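Local coordinates for adhesion and penetration protein autotransporter (Haemophilus influenzae, PDB 3SYJ) that promotes bacterial adherence and invasion by directly binding a host cell structure, and is probably a secreted serine protease that also binds copies of itself, at residues I98-K106 with E315-R323; L569-K577 with N624-F632. All blocks are in the same frame, centred on the assembly; numbering follows the deposited sequence.

Contact 1 of 2, residues I98-K106 with E315-R323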
ATOM      1  N   ILE A  98     -39.026  59.653   5.259  1.00 18.21           N
ATOM      2  CA  ILE A  98     -40.064  59.928   6.240  1.00 18.40           C
ATOM      3  C   ILE A  98     -41.293  60.522   5.544  1.00 21.47           C
ATOM      4  O   ILE A  98     -41.185  61.520   4.830  1.00 19.04           O
ATOM      5  CB  ILE A  98     -39.550  60.919   7.316  1.00 20.09           C
ATOM      6  CG1 ILE A  98     -38.521  60.233   8.227  1.00 20.68           C
ATOM      7  CG2 ILE A  98     -40.706  61.495   8.130  1.00 16.89           C
ATOM      8  CD1 ILE A  98     -37.722  61.194   9.099  1.00 21.02           C
ATOM      9  N   VAL A  99     -42.456  59.907   5.749  1.00 19.13           N
ATOM     10  CA  VAL A  99     -43.693  60.376   5.134  1.00 19.01           C
ATOM     11  C   VAL A  99     -44.626  60.952   6.188  1.00 20.92           C
ATOM     12  O   VAL A  99     -45.609  61.612   5.867  1.00 22.21           O
ATOM     13  CB  VAL A  99     -44.418  59.241   4.377  1.00 17.76           C
ATOM     14  CG1 VAL A  99     -43.500  58.655   3.315  1.00 19.34           C
ATOM     15  CG2 VAL A  99     -44.879  58.154   5.339  1.00 16.35           C
ATOM     16  N   LYS A 100     -44.310  60.697   7.449  1.00 21.36           N
ATOM     17  CA  LYS A 100     -45.101  61.202   8.558  1.00 17.82           C
ATOM     18  C   LYS A 100     -44.238  61.140   9.811  1.00 21.24           C
ATOM     19  O   LYS A 100     -43.715  60.078  10.151  1.00 20.17           O
ATOM     20  CB  LYS A 100     -46.358  60.354   8.722  1.00 17.53           C
ATOM     21  CG  LYS A 100     -47.276  60.799   9.833  1.00 19.25           C
ATOM     22  CD  LYS A 100     -47.832  62.179   9.551  1.00 23.64           C
ATOM     23  CE  LYS A 100     -48.981  62.490  10.487  1.00 25.94           C
ATOM     24  NZ  LYS A 100     -49.326  63.932  10.488  1.00 29.23           N
ATOM     25  N   ARG A 101     -44.081  62.279  10.487  1.00 22.99           N
ATOM     26  CA  ARG A 101     -43.173  62.393  11.632  1.00 22.54           C
ATOM     27  C   ARG A 101     -43.762  61.828  12.916  1.00 22.30           C
ATOM     28  O   ARG A 101     -43.036  61.313  13.764  1.00 24.73           O
ATOM     29  CB  ARG A 101     -42.770  63.852  11.862  1.00 23.53           C
ATOM     30  CG  ARG A 101     -42.210  64.533  10.631  1.00 23.26           C
ATOM     31  CD  ARG A 101     -41.251  65.649  10.996  1.00 27.57           C
ATOM     32  NE  ARG A 101     -40.166  65.693  10.026  1.00 31.42           N
ATOM     33  CZ  ARG A 101     -38.886  65.478  10.312  1.00 30.99           C
ATOM     34  NH1 ARG A 101     -38.493  65.235  11.554  1.00 27.67           N
ATOM     35  NH2 ARG A 101     -37.991  65.537   9.349  1.00 30.74           N
ATOM     36  N   ASN A 102     -45.077  61.933  13.052  1.00 22.92           N
ATOM     37  CA  ASN A 102     -45.763  61.533  14.271  1.00 21.05           C
ATOM     38  C   ASN A 102     -45.115  62.147  15.507  1.00 24.66           C
ATOM     39  O   ASN A 102     -44.696  61.441  16.421  1.00 22.75           O
ATOM     40  CB  ASN A 102     -45.835  60.009  14.389  1.00 24.79           C
ATOM     41  CG  ASN A 102     -46.681  59.377  13.286  1.00 26.80           C
ATOM     42  OD1 ASN A 102     -47.812  59.792  13.045  1.00 19.48           O
ATOM     43  ND2 ASN A 102     -46.133  58.372  12.620  1.00 22.12           N
ATOM     44  N   ASN A 103     -45.041  63.474  15.519  1.00 26.11           N
ATOM     45  CA  ASN A 103     -44.597  64.207  16.694  1.00 25.20           C
ATOM     46  C   ASN A 103     -45.611  64.049  17.823  1.00 25.42           C
ATOM     47  O   ASN A 103     -46.795  64.330  17.658  1.00 32.76           O
ATOM     48  CB  ASN A 103     -44.374  65.688  16.367  1.00 23.98           C
ATOM     49  CG  ASN A 103     -43.219  65.908  15.398  1.00 22.40           C
ATOM     50  OD1 ASN A 103     -42.225  65.186  15.424  1.00 22.14           O
ATOM     51  ND2 ASN A 103     -43.348  66.912  14.540  1.00 28.62           N
ATOM     52  N   TYR A 104     -45.130  63.573  18.963  1.00 22.81           N
ATOM     53  CA  TYR A 104     -45.946  63.373  20.154  1.00 29.44           C
ATOM     54  C   TYR A 104     -46.699  64.638  20.569  1.00 29.75           C
ATOM     55  O   TYR A 104     -46.140  65.731  20.554  1.00 28.03           O
ATOM     56  CB  TYR A 104     -45.025  62.956  21.288  1.00 24.27           C
ATOM     57  CG  TYR A 104     -45.693  62.305  22.461  1.00 27.67           C
ATOM     58  CD1 TYR A 104     -45.907  60.934  22.486  1.00 21.67           C
ATOM     59  CD2 TYR A 104     -46.067  63.052  23.571  1.00 27.44           C
ATOM     60  CE1 TYR A 104     -46.494  60.329  23.574  1.00 28.30           C
ATOM     61  CE2 TYR A 104     -46.656  62.456  24.664  1.00 25.81           C
ATOM     62  CZ  TYR A 104     -46.865  61.095  24.663  1.00 30.63           C
ATOM     63  OH  TYR A 104     -47.451  60.491  25.753  1.00 34.07           O
ATOM     64  N   LYS A 105     -47.966  64.481  20.936  1.00 30.43           N
ATOM     65  CA  LYS A 105     -48.741  65.573  21.511  1.00 34.50           C
ATOM     66  C   LYS A 105     -49.078  65.226  22.952  1.00 35.41           C
ATOM     67  O   LYS A 105     -49.765  64.240  23.216  1.00 34.83           O
ATOM     68  CB  LYS A 105     -50.038  65.812  20.732  1.00 34.72           C
ATOM     69  CG  LYS A 105     -50.898  66.961  21.279  1.00 35.29           C
ATOM     70  CD  LYS A 105     -52.356  66.842  20.833  1.00 43.59           C
ATOM     71  CE  LYS A 105     -53.212  68.036  21.275  1.00 51.68           C
ATOM     72  NZ  LYS A 105     -53.119  69.210  20.348  1.00 52.12           N
ATOM     73  N   LYS A 106     -48.590  66.037  23.883  1.00 38.00           N
ATOM     74  CA  LYS A 106     -48.888  65.855  25.296  1.00 35.96           C
ATOM     75  C   LYS A 106     -50.309  66.309  25.621  1.00 37.39           C
ATOM     76  O   LYS A 106     -50.693  67.441  25.324  1.00 32.36           O
ATOM     77  CB  LYS A 106     -47.890  66.638  26.143  1.00 35.16           C
ATOM     78  CG  LYS A 106     -47.955  66.341  27.637  1.00 38.31           C
ATOM     79  CD  LYS A 106     -46.924  67.188  28.377  1.00 43.70           C
ATOM     80  CE  LYS A 106     -46.933  66.952  29.874  1.00 41.49           C
ATOM     81  NZ  LYS A 106     -45.931  67.832  30.544  1.00 42.35           N
ATOM     82  N   GLU A 315     -44.741  68.532   2.799  1.00 32.96           N
ATOM     83  CA  GLU A 315     -45.477  69.532   3.553  1.00 30.24           C
ATOM     84  C   GLU A 315     -44.972  69.578   4.988  1.00 34.21           C
ATOM     85  O   GLU A 315     -44.286  68.662   5.445  1.00 31.16           O
ATOM     86  CB  GLU A 315     -46.974  69.231   3.521  1.00 34.10           C
ATOM     87  CG  GLU A 315     -47.854  70.435   3.810  1.00 39.22           C
ATOM     88  CD  GLU A 315     -49.328  70.142   3.591  1.00 45.18           C
ATOM     89  OE1 GLU A 315     -49.847  70.484   2.508  1.00 51.94           O
ATOM     90  OE2 GLU A 315     -49.964  69.561   4.496  1.00 44.00           O
ATOM     91  N   LYS A 316     -45.314  70.646   5.698  1.00 33.88           N
ATOM     92  CA  LYS A 316     -44.914  70.787   7.087  1.00 30.44           C
ATOM     93  C   LYS A 316     -45.873  70.035   8.000  1.00 30.18           C
ATOM     94  O   LYS A 316     -47.074  70.284   7.998  1.00 36.32           O
ATOM     95  CB  LYS A 316     -44.846  72.265   7.478  1.00 33.71           C
ATOM     96  CG  LYS A 316     -44.415  72.517   8.915  1.00 34.86           C
ATOM     97  CD  LYS A 316     -44.081  73.989   9.131  1.00 38.38           C
ATOM     98  CE  LYS A 316     -43.893  74.316  10.609  1.00 37.84           C
ATOM     99  NZ  LYS A 316     -43.580  75.761  10.813  1.00 39.38           N
ATOM    100  N   ASP A 317     -45.326  69.117   8.786  1.00 29.64           N
ATOM    101  CA  ASP A 317     -46.120  68.273   9.661  1.00 27.07           C
ATOM    102  C   ASP A 317     -46.559  69.042  10.903  1.00 32.24           C
ATOM    103  O   ASP A 317     -46.135  70.177  11.127  1.00 32.11           O
ATOM    104  CB  ASP A 317     -45.297  67.049  10.063  1.00 31.81           C
ATOM    105  CG  ASP A 317     -46.141  65.820  10.300  1.00 31.47           C
ATOM    106  OD1 ASP A 317     -47.365  65.951  10.511  1.00 30.93           O
ATOM    107  OD2 ASP A 317     -45.568  64.713  10.281  1.00 31.35           O
ATOM    108  N   LYS A 318     -47.414  68.416  11.703  1.00 32.85           N
ATOM    109  CA  LYS A 318     -47.916  69.022  12.924  1.00 31.83           C
ATOM    110  C   LYS A 318     -46.764  69.328  13.870  1.00 39.45           C
ATOM    111  O   LYS A 318     -45.898  68.484  14.096  1.00 37.10           O
ATOM    112  CB  LYS A 318     -48.923  68.092  13.614  1.00 37.86           C
ATOM    113  CG  LYS A 318     -50.298  68.027  12.942  1.00 42.22           C
ATOM    114  CD  LYS A 318     -51.200  66.919  13.532  1.00 62.30           C
ATOM    115  CE  LYS A 318     -50.853  65.512  12.994  1.00 57.38           C
ATOM    116  NZ  LYS A 318     -51.803  64.434  13.432  1.00 44.39           N
ATOM    117  N   VAL A 319     -46.757  70.543  14.416  1.00 37.45           N
ATOM    118  CA  VAL A 319     -45.817  70.920  15.462  1.00 34.06           C
ATOM    119  C   VAL A 319     -46.574  71.198  16.759  1.00 31.84           C
ATOM    120  O   VAL A 319     -47.401  72.107  16.814  1.00 33.31           O
ATOM    121  CB  VAL A 319     -45.021  72.170  15.068  1.00 31.99           C
ATOM    122  CG1 VAL A 319     -44.005  72.508  16.145  1.00 31.70           C
ATOM    123  CG2 VAL A 319     -44.337  71.960  13.724  1.00 28.30           C
ATOM    124  N   HIS A 320     -46.290  70.422  17.800  1.00 31.19           N
ATOM    125  CA  HIS A 320     -47.031  70.525  19.059  1.00 36.76           C
ATOM    126  C   HIS A 320     -46.319  71.346  20.137  1.00 35.25           C
ATOM    127  O   HIS A 320     -46.923  71.734  21.135  1.00 38.27           O
ATOM    128  CB  HIS A 320     -47.354  69.133  19.600  1.00 36.10           C
ATOM    129  CG  HIS A 320     -48.200  68.320  18.676  1.00 40.22           C
ATOM    130  ND1 HIS A 320     -49.577  68.396  18.672  1.00 41.64           N
ATOM    131  CD2 HIS A 320     -47.868  67.428  17.714  1.00 34.80           C
ATOM    132  CE1 HIS A 320     -50.054  67.580  17.751  1.00 43.41           C
ATOM    133  NE2 HIS A 320     -49.038  66.981  17.155  1.00 42.24           N
ATOM    134  N   ASN A 321     -45.036  71.600  19.929  1.00 32.80           N
ATOM    135  CA  ASN A 321     -44.259  72.396  20.859  1.00 33.46           C
ATOM    136  C   ASN A 321     -43.450  73.425  20.085  1.00 32.72           C
ATOM    137  O   ASN A 321     -42.645  73.068  19.229  1.00 34.35           O
ATOM    138  CB  ASN A 321     -43.353  71.491  21.689  1.00 35.50           C
ATOM    139  CG  ASN A 321     -42.622  72.237  22.789  1.00 34.91           C
ATOM    140  OD1 ASN A 321     -42.148  73.360  22.590  1.00 34.14           O
ATOM    141  ND2 ASN A 321     -42.512  71.606  23.955  1.00 29.08           N
ATOM    142  N   PRO A 322     -43.672  74.715  20.379  1.00 32.95           N
ATOM    143  CA  PRO A 322     -43.064  75.834  19.645  1.00 33.52           C
ATOM    144  C   PRO A 322     -41.542  75.773  19.658  1.00 30.20           C
ATOM    145  O   PRO A 322     -40.894  76.350  18.783  1.00 32.40           O
ATOM    146  CB  PRO A 322     -43.537  77.067  20.423  1.00 35.59           C
ATOM    147  CG  PRO A 322     -44.729  76.612  21.188  1.00 40.89           C
ATOM    148  CD  PRO A 322     -44.470  75.176  21.525  1.00 33.42           C
ATOM    149  N   ARG A 323     -40.980  75.091  20.650  1.00 31.68           N
ATOM    150  CA  ARG A 323     -39.534  74.937  20.736  1.00 36.47           C
ATOM    151  C   ARG A 323     -39.058  74.060  19.588  1.00 32.26           C
ATOM    152  O   ARG A 323     -38.006  74.306  18.998  1.00 31.37           O
ATOM    153  CB  ARG A 323     -39.137  74.319  22.080  1.00 37.11           C
ATOM    154  CG  ARG A 323     -39.610  75.110  23.289  1.00 42.94           C
ATOM    155  CD  ARG A 323     -39.588  74.260  24.558  1.00 49.61           C
ATOM    156  NE  ARG A 323     -38.232  73.887  24.945  1.00 60.22           N
ATOM    157  CZ  ARG A 323     -37.952  72.972  25.870  1.00 65.03           C
ATOM    158  NH1 ARG A 323     -38.938  72.333  26.496  1.00 56.54           N
ATOM    159  NH2 ARG A 323     -36.689  72.685  26.169  1.00 64.09           N
TER
HETATM  160  O   HOH W   1     -51.173  71.043  18.972  1.00 48.29           O
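K100 reaches D317 with CG anti to its backbone N (chi1 -179°) and a bend at chi2 of 64°, so that the chain crosses the carboxylate at about a right angle. Its NZ ends 2.8 Å from D317 OD1, a salt bridge made on the syn lone pair. The same OD1 is met on its anti side by the backbone N of K318, 2.7 Å away and tilted out of the carboxylate plane. The other oxygen, D317 OD2, takes the backbone N of R101 at 2.9 Å, nearly along the C-O axis, while CB and CG of R101 lie alongside it. Three donors therefore fix the rotation of this buried carboxylate. The guanidinium of R101 turns elsewhere, NE bonding to the carbonyl of I329. Two residues further along, N103 gives an almost straight bond of 3.0 Å from ND2 to K318 O, which lies nearly in the amide plane of N103 (8° out of it); ND2 also bonds N328, and OD1 bonds H117. At the far end K105 crosses H320 at about a right angle and lays CB over one ring face, 3.5 Å from the ring centroid, a CH-pi contact. H320 CD2 lies 3.3 Å from N103 O. A water joins K105 NZ to H320 ND1. The contact ties a loop within the S6 peptidase region to 317-320, the loop after strand 315-316. With K100 NZ and K318 NZ 3.9 Å apart beside one carboxylate, D317 would be expected to stay ionised and to offset the two positive charges, so charge and directed hydrogen bonds, rather than apolar packing, hold these two loops together.

Contact 2 of 2, residues L569-K577 with N624-F632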
ATOM      1  N   LEU A 569     -10.444  37.335  -6.870  1.00 16.80           N
ATOM      2  CA  LEU A 569     -10.137  37.066  -5.480  1.00 16.65           C
ATOM      3  C   LEU A 569     -11.331  36.418  -4.795  1.00 13.90           C
ATOM      4  O   LEU A 569     -12.436  36.959  -4.814  1.00 13.74           O
ATOM      5  CB  LEU A 569      -9.746  38.359  -4.759  1.00 17.37           C
ATOM      6  CG  LEU A 569      -9.726  38.326  -3.223  1.00 16.99           C
ATOM      7  CD1 LEU A 569      -8.717  37.309  -2.707  1.00 14.71           C
ATOM      8  CD2 LEU A 569      -9.441  39.716  -2.644  1.00 16.94           C
ATOM      9  N   LEU A 570     -11.108  35.251  -4.205  1.00 12.07           N
ATOM     10  CA  LEU A 570     -12.122  34.618  -3.372  1.00 16.01           C
ATOM     11  C   LEU A 570     -11.657  34.662  -1.921  1.00 19.41           C
ATOM     12  O   LEU A 570     -10.670  34.017  -1.556  1.00 19.40           O
ATOM     13  CB  LEU A 570     -12.361  33.175  -3.821  1.00 15.82           C
ATOM     14  CG  LEU A 570     -12.704  33.039  -5.305  1.00 11.97           C
ATOM     15  CD1 LEU A 570     -12.704  31.585  -5.745  1.00 16.53           C
ATOM     16  CD2 LEU A 570     -14.045  33.688  -5.590  1.00 12.23           C
ATOM     17  N   SER A 571     -12.355  35.428  -1.091  1.00 17.27           N
ATOM     18  CA  SER A 571     -11.899  35.622   0.277  1.00 16.00           C
ATOM     19  C   SER A 571     -12.897  35.087   1.288  1.00 16.77           C
ATOM     20  O   SER A 571     -12.726  35.279   2.490  1.00 13.38           O
ATOM     21  CB  SER A 571     -11.627  37.104   0.550  1.00 16.16           C
ATOM     22  OG  SER A 571     -12.839  37.843   0.522  1.00 15.86           O
ATOM     23  N   GLY A 572     -13.938  34.422   0.800  1.00 13.99           N
ATOM     24  CA  GLY A 572     -14.971  33.894   1.673  1.00 14.69           C
ATOM     25  C   GLY A 572     -14.858  32.393   1.855  1.00 17.88           C
ATOM     26  O   GLY A 572     -14.130  31.913   2.724  1.00 18.72           O
ATOM     27  N   GLY A 573     -15.570  31.635   1.031  1.00 16.44           N
ATOM     28  CA  GLY A 573     -15.488  30.192   1.121  1.00 17.35           C
ATOM     29  C   GLY A 573     -16.179  29.451  -0.004  1.00 17.40           C
ATOM     30  O   GLY A 573     -17.040  30.008  -0.699  1.00 16.39           O
ATOM     31  N   THR A 574     -15.777  28.195  -0.190  1.00 16.51           N
ATOM     32  CA  THR A 574     -16.486  27.277  -1.073  1.00 17.22           C
ATOM     33  C   THR A 574     -16.773  25.974  -0.343  1.00 18.72           C
ATOM     34  O   THR A 574     -15.942  25.480   0.419  1.00 16.06           O
ATOM     35  CB  THR A 574     -15.699  26.935  -2.365  1.00 16.55           C
ATOM     36  OG1 THR A 574     -14.482  26.253  -2.032  1.00 20.32           O
ATOM     37  CG2 THR A 574     -15.388  28.184  -3.170  1.00 16.07           C
ATOM     38  N   ASN A 575     -17.961  25.428  -0.577  1.00 17.50           N
ATOM     39  CA  ASN A 575     -18.285  24.077  -0.149  1.00 17.92           C
ATOM     40  C   ASN A 575     -18.948  23.359  -1.311  1.00 18.41           C
ATOM     41  O   ASN A 575     -20.126  23.018  -1.250  1.00 18.89           O
ATOM     42  CB  ASN A 575     -19.219  24.095   1.057  1.00 16.23           C
ATOM     43  CG  ASN A 575     -19.380  22.728   1.679  1.00 19.52           C
ATOM     44  OD1 ASN A 575     -20.446  22.383   2.194  1.00 23.29           O
ATOM     45  ND2 ASN A 575     -18.318  21.933   1.631  1.00 15.35           N
ATOM     46  N   LEU A 576     -18.187  23.135  -2.375  1.00 19.66           N
ATOM     47  CA  LEU A 576     -18.769  22.723  -3.643  1.00 18.48           C
ATOM     48  C   LEU A 576     -18.860  21.229  -3.848  1.00 22.41           C
ATOM     49  O   LEU A 576     -17.858  20.519  -3.801  1.00 24.67           O
ATOM     50  CB  LEU A 576     -17.998  23.326  -4.812  1.00 18.06           C
ATOM     51  CG  LEU A 576     -18.180  24.825  -5.002  1.00 18.91           C
ATOM     52  CD1 LEU A 576     -17.208  25.344  -6.041  1.00 21.31           C
ATOM     53  CD2 LEU A 576     -19.604  25.125  -5.395  1.00 18.15           C
ATOM     54  N   LYS A 577     -20.078  20.765  -4.096  1.00 24.28           N
ATOM     55  CA  LYS A 577     -20.286  19.443  -4.648  1.00 22.73           C
ATOM     56  C   LYS A 577     -20.155  19.631  -6.155  1.00 26.73           C
ATOM     57  O   LYS A 577     -21.145  19.802  -6.862  1.00 24.45           O
ATOM     58  CB  LYS A 577     -21.675  18.941  -4.284  1.00 29.19           C
ATOM     59  CG  LYS A 577     -21.684  17.572  -3.632  1.00 43.70           C
ATOM     60  CD  LYS A 577     -21.260  17.657  -2.167  1.00 42.22           C
ATOM     61  CE  LYS A 577     -21.169  16.267  -1.534  1.00 52.54           C
ATOM     62  NZ  LYS A 577     -21.269  16.307  -0.046  1.00 49.75           N
ATOM     63  N   ASN A 624      -9.330  33.641   9.137  1.00 16.81           N
ATOM     64  CA  ASN A 624      -8.927  32.402   8.477  1.00 19.37           C
ATOM     65  C   ASN A 624     -10.084  31.740   7.722  1.00 19.82           C
ATOM     66  O   ASN A 624     -11.208  31.674   8.230  1.00 18.38           O
ATOM     67  CB  ASN A 624      -8.323  31.432   9.491  1.00 20.40           C
ATOM     68  CG  ASN A 624      -6.998  31.930  10.049  1.00 25.12           C
ATOM     69  OD1 ASN A 624      -6.195  32.540   9.337  1.00 23.58           O
ATOM     70  ND2 ASN A 624      -6.766  31.675  11.329  1.00 24.66           N
ATOM     71  N   ARG A 625      -9.802  31.252   6.514  1.00 16.24           N
ATOM     72  CA  ARG A 625     -10.838  30.674   5.657  1.00 17.76           C
ATOM     73  C   ARG A 625     -10.593  29.208   5.271  1.00 18.83           C
ATOM     74  O   ARG A 625      -9.476  28.691   5.369  1.00 19.89           O
ATOM     75  CB  ARG A 625     -11.005  31.504   4.380  1.00 18.06           C
ATOM     76  CG  ARG A 625     -11.331  32.972   4.608  1.00 15.97           C
ATOM     77  CD  ARG A 625     -12.634  33.159   5.371  1.00 15.07           C
ATOM     78  NE  ARG A 625     -13.265  34.438   5.048  1.00 13.88           N
ATOM     79  CZ  ARG A 625     -14.303  34.956   5.696  1.00 15.22           C
ATOM     80  NH1 ARG A 625     -14.831  34.310   6.723  1.00 15.45           N
ATOM     81  NH2 ARG A 625     -14.811  36.122   5.314  1.00 16.65           N
ATOM     82  N   THR A 626     -11.655  28.546   4.832  1.00 15.83           N
ATOM     83  CA  THR A 626     -11.553  27.185   4.338  1.00 18.17           C
ATOM     84  C   THR A 626     -12.181  27.138   2.962  1.00 18.69           C
ATOM     85  O   THR A 626     -13.152  27.842   2.681  1.00 16.56           O
ATOM     86  CB  THR A 626     -12.289  26.167   5.236  1.00 17.72           C
ATOM     87  OG1 THR A 626     -13.685  26.487   5.285  1.00 17.48           O
ATOM     88  CG2 THR A 626     -11.728  26.169   6.635  1.00 14.79           C
ATOM     89  N   PHE A 627     -11.607  26.314   2.099  1.00 18.47           N
ATOM     90  CA  PHE A 627     -12.153  26.111   0.774  1.00 20.95           C
ATOM     91  C   PHE A 627     -12.243  24.623   0.493  1.00 20.40           C
ATOM     92  O   PHE A 627     -11.365  23.851   0.878  1.00 21.08           O
ATOM     93  CB  PHE A 627     -11.287  26.802  -0.274  1.00 19.22           C
ATOM     94  CG  PHE A 627     -11.324  28.298  -0.192  1.00 19.67           C
ATOM     95  CD1 PHE A 627     -12.383  29.007  -0.732  1.00 21.82           C
ATOM     96  CD2 PHE A 627     -10.299  28.999   0.425  1.00 19.92           C
ATOM     97  CE1 PHE A 627     -12.417  30.389  -0.667  1.00 17.57           C
ATOM     98  CE2 PHE A 627     -10.328  30.380   0.495  1.00 16.88           C
ATOM     99  CZ  PHE A 627     -11.388  31.074  -0.053  1.00 17.46           C
ATOM    100  N   LYS A 628     -13.322  24.230  -0.168  1.00 20.58           N
ATOM    101  CA  LYS A 628     -13.533  22.839  -0.517  1.00 21.36           C
ATOM    102  C   LYS A 628     -14.265  22.688  -1.840  1.00 21.60           C
ATOM    103  O   LYS A 628     -15.260  23.368  -2.107  1.00 19.73           O
ATOM    104  CB  LYS A 628     -14.318  22.118   0.576  1.00 23.40           C
ATOM    105  CG  LYS A 628     -14.583  20.659   0.259  1.00 25.89           C
ATOM    106  CD  LYS A 628     -15.042  19.897   1.493  1.00 34.79           C
ATOM    107  CE  LYS A 628     -15.452  18.471   1.129  1.00 39.51           C
ATOM    108  NZ  LYS A 628     -16.241  17.804   2.203  1.00 42.63           N
ATOM    109  N   ALA A 629     -13.753  21.793  -2.669  1.00 18.93           N
ATOM    110  CA  ALA A 629     -14.436  21.393  -3.876  1.00 21.64           C
ATOM    111  C   ALA A 629     -14.055  19.942  -4.128  1.00 25.56           C
ATOM    112  O   ALA A 629     -13.190  19.396  -3.440  1.00 22.73           O
ATOM    113  CB  ALA A 629     -14.017  22.274  -5.045  1.00 16.66           C
ATOM    114  N   GLU A 630     -14.708  19.314  -5.099  1.00 24.41           N
ATOM    115  CA  GLU A 630     -14.309  17.981  -5.542  1.00 26.12           C
ATOM    116  C   GLU A 630     -12.990  18.057  -6.327  1.00 22.80           C
ATOM    117  O   GLU A 630     -12.000  17.431  -5.954  1.00 21.12           O
ATOM    118  CB  GLU A 630     -15.446  17.306  -6.331  1.00 24.05           C
ATOM    119  CG  GLU A 630     -16.670  16.998  -5.441  1.00 22.75           C
ATOM    120  CD  GLU A 630     -17.854  16.353  -6.164  1.00 28.61           C
ATOM    121  OE1 GLU A 630     -17.845  16.252  -7.405  1.00 30.40           O
ATOM    122  OE2 GLU A 630     -18.816  15.951  -5.475  1.00 28.97           O
ATOM    123  N   ASN A 631     -12.966  18.848  -7.391  1.00 20.28           N
ATOM    124  CA  ASN A 631     -11.737  19.026  -8.149  1.00 22.84           C
ATOM    125  C   ASN A 631     -11.433  20.485  -8.421  1.00 22.70           C
ATOM    126  O   ASN A 631     -12.340  21.296  -8.616  1.00 21.35           O
ATOM    127  CB  ASN A 631     -11.793  18.281  -9.485  1.00 23.19           C
ATOM    128  CG  ASN A 631     -12.050  16.795  -9.321  1.00 29.76           C
ATOM    129  OD1 ASN A 631     -11.117  15.987  -9.265  1.00 24.28           O
ATOM    130  ND2 ASN A 631     -13.323  16.426  -9.242  1.00 27.87           N
ATOM    131  N   PHE A 632     -10.145  20.809  -8.434  1.00 18.60           N
ATOM    132  CA  PHE A 632      -9.674  22.075  -8.956  1.00 21.40           C
ATOM    133  C   PHE A 632      -8.986  21.782 -10.282  1.00 24.31           C
ATOM    134  O   PHE A 632      -7.913  21.187 -10.320  1.00 26.15           O
ATOM    135  CB  PHE A 632      -8.688  22.737  -7.993  1.00 20.60           C
ATOM    136  CG  PHE A 632      -9.231  22.929  -6.608  1.00 21.38           C
ATOM    137  CD1 PHE A 632      -9.937  24.078  -6.279  1.00 19.34           C
ATOM    138  CD2 PHE A 632      -9.035  21.961  -5.634  1.00 18.92           C
ATOM    139  CE1 PHE A 632     -10.442  24.254  -5.007  1.00 23.26           C
ATOM    140  CE2 PHE A 632      -9.531  22.130  -4.358  1.00 21.53           C
ATOM    141  CZ  PHE A 632     -10.238  23.278  -4.039  1.00 19.65           C
TER
HETATM  142  O   HOH W   2     -14.806  37.511   2.707  1.00 11.09           O
HETATM  143  O   HOH W   3     -13.962  29.841   4.405  1.00 14.52           O
HETATM  144  O   HOH W   4     -15.368  25.011   3.526  1.00 24.36           O
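L570 starts the contact with F627: its CB lies 4.2 Å from F627 CE1, and its carbonyl O approaches CZ of the same ring. At S571 the chain leaves the strand, and S571 O takes NE of R625 at 2.7 Å; NE lies in the carbonyl plane, with S571 O standing 18° out of the guanidinium plane. R625 gets there by a bend at chi2 (-60°) that brings CG and CD against the carbonyl oxygens of S571 and G572; a water links S571 OG to its NH2, and its NH1 pairs with E497. G572 O reaches T626 N through another water. G573 CA packs 3.6 Å from F627 CE1. T574 crosses F627 at about a right angle and brings OG1 to the ring edge, in plane. Both the carbonyl O and OG1 of T574 accept from K628 N, each at 3.0 Å, a forked bond bent at both prongs. N575 and K628 lie side by side and point the same way as a parallel bridge pair. L576 N then gives K628 O a nearly straight bond of 2.9 Å, and L576 CB meets A629 CB. K577 finishes the run, CG passing 3.8 Å from E630 OE2, which is paired with R554. Strands 573-575 and 625-629 are parallel neighbours in the beta-helix, in its second beta-solenoid repeat region; the 569-570 part pairs with strand 586-593, whose F589 meets F627 edge-to-face. At S571-G572 the link is made by the R625 side chain and waters, and direct backbone bonds come at T574-L576, so the join combines a short strand pairing, apolar contacts and an arginine-to-carbonyl hydrogen bond.

Overall arrangement
Contact 2 is buried, its centre about 11 Å from the centre of the chain, whereas contact 1 is only partly buried, its centre about 44 Å from that of the chain. The two centres are about 53 Å apart and the nearest atoms about 34 Å apart; the contacts do not touch, and along the chain contact 1 closes before contact 2 opens. I98-K106 with E315-R323 joins a loop of the protease region to 315-323, relying on a carboxylate, lysines and a histidine. L569-K577 with N624-F632 joins neighbouring strands of the beta-helix, relying on backbone bonds and buried apolar side chains, with charged groups at its ends.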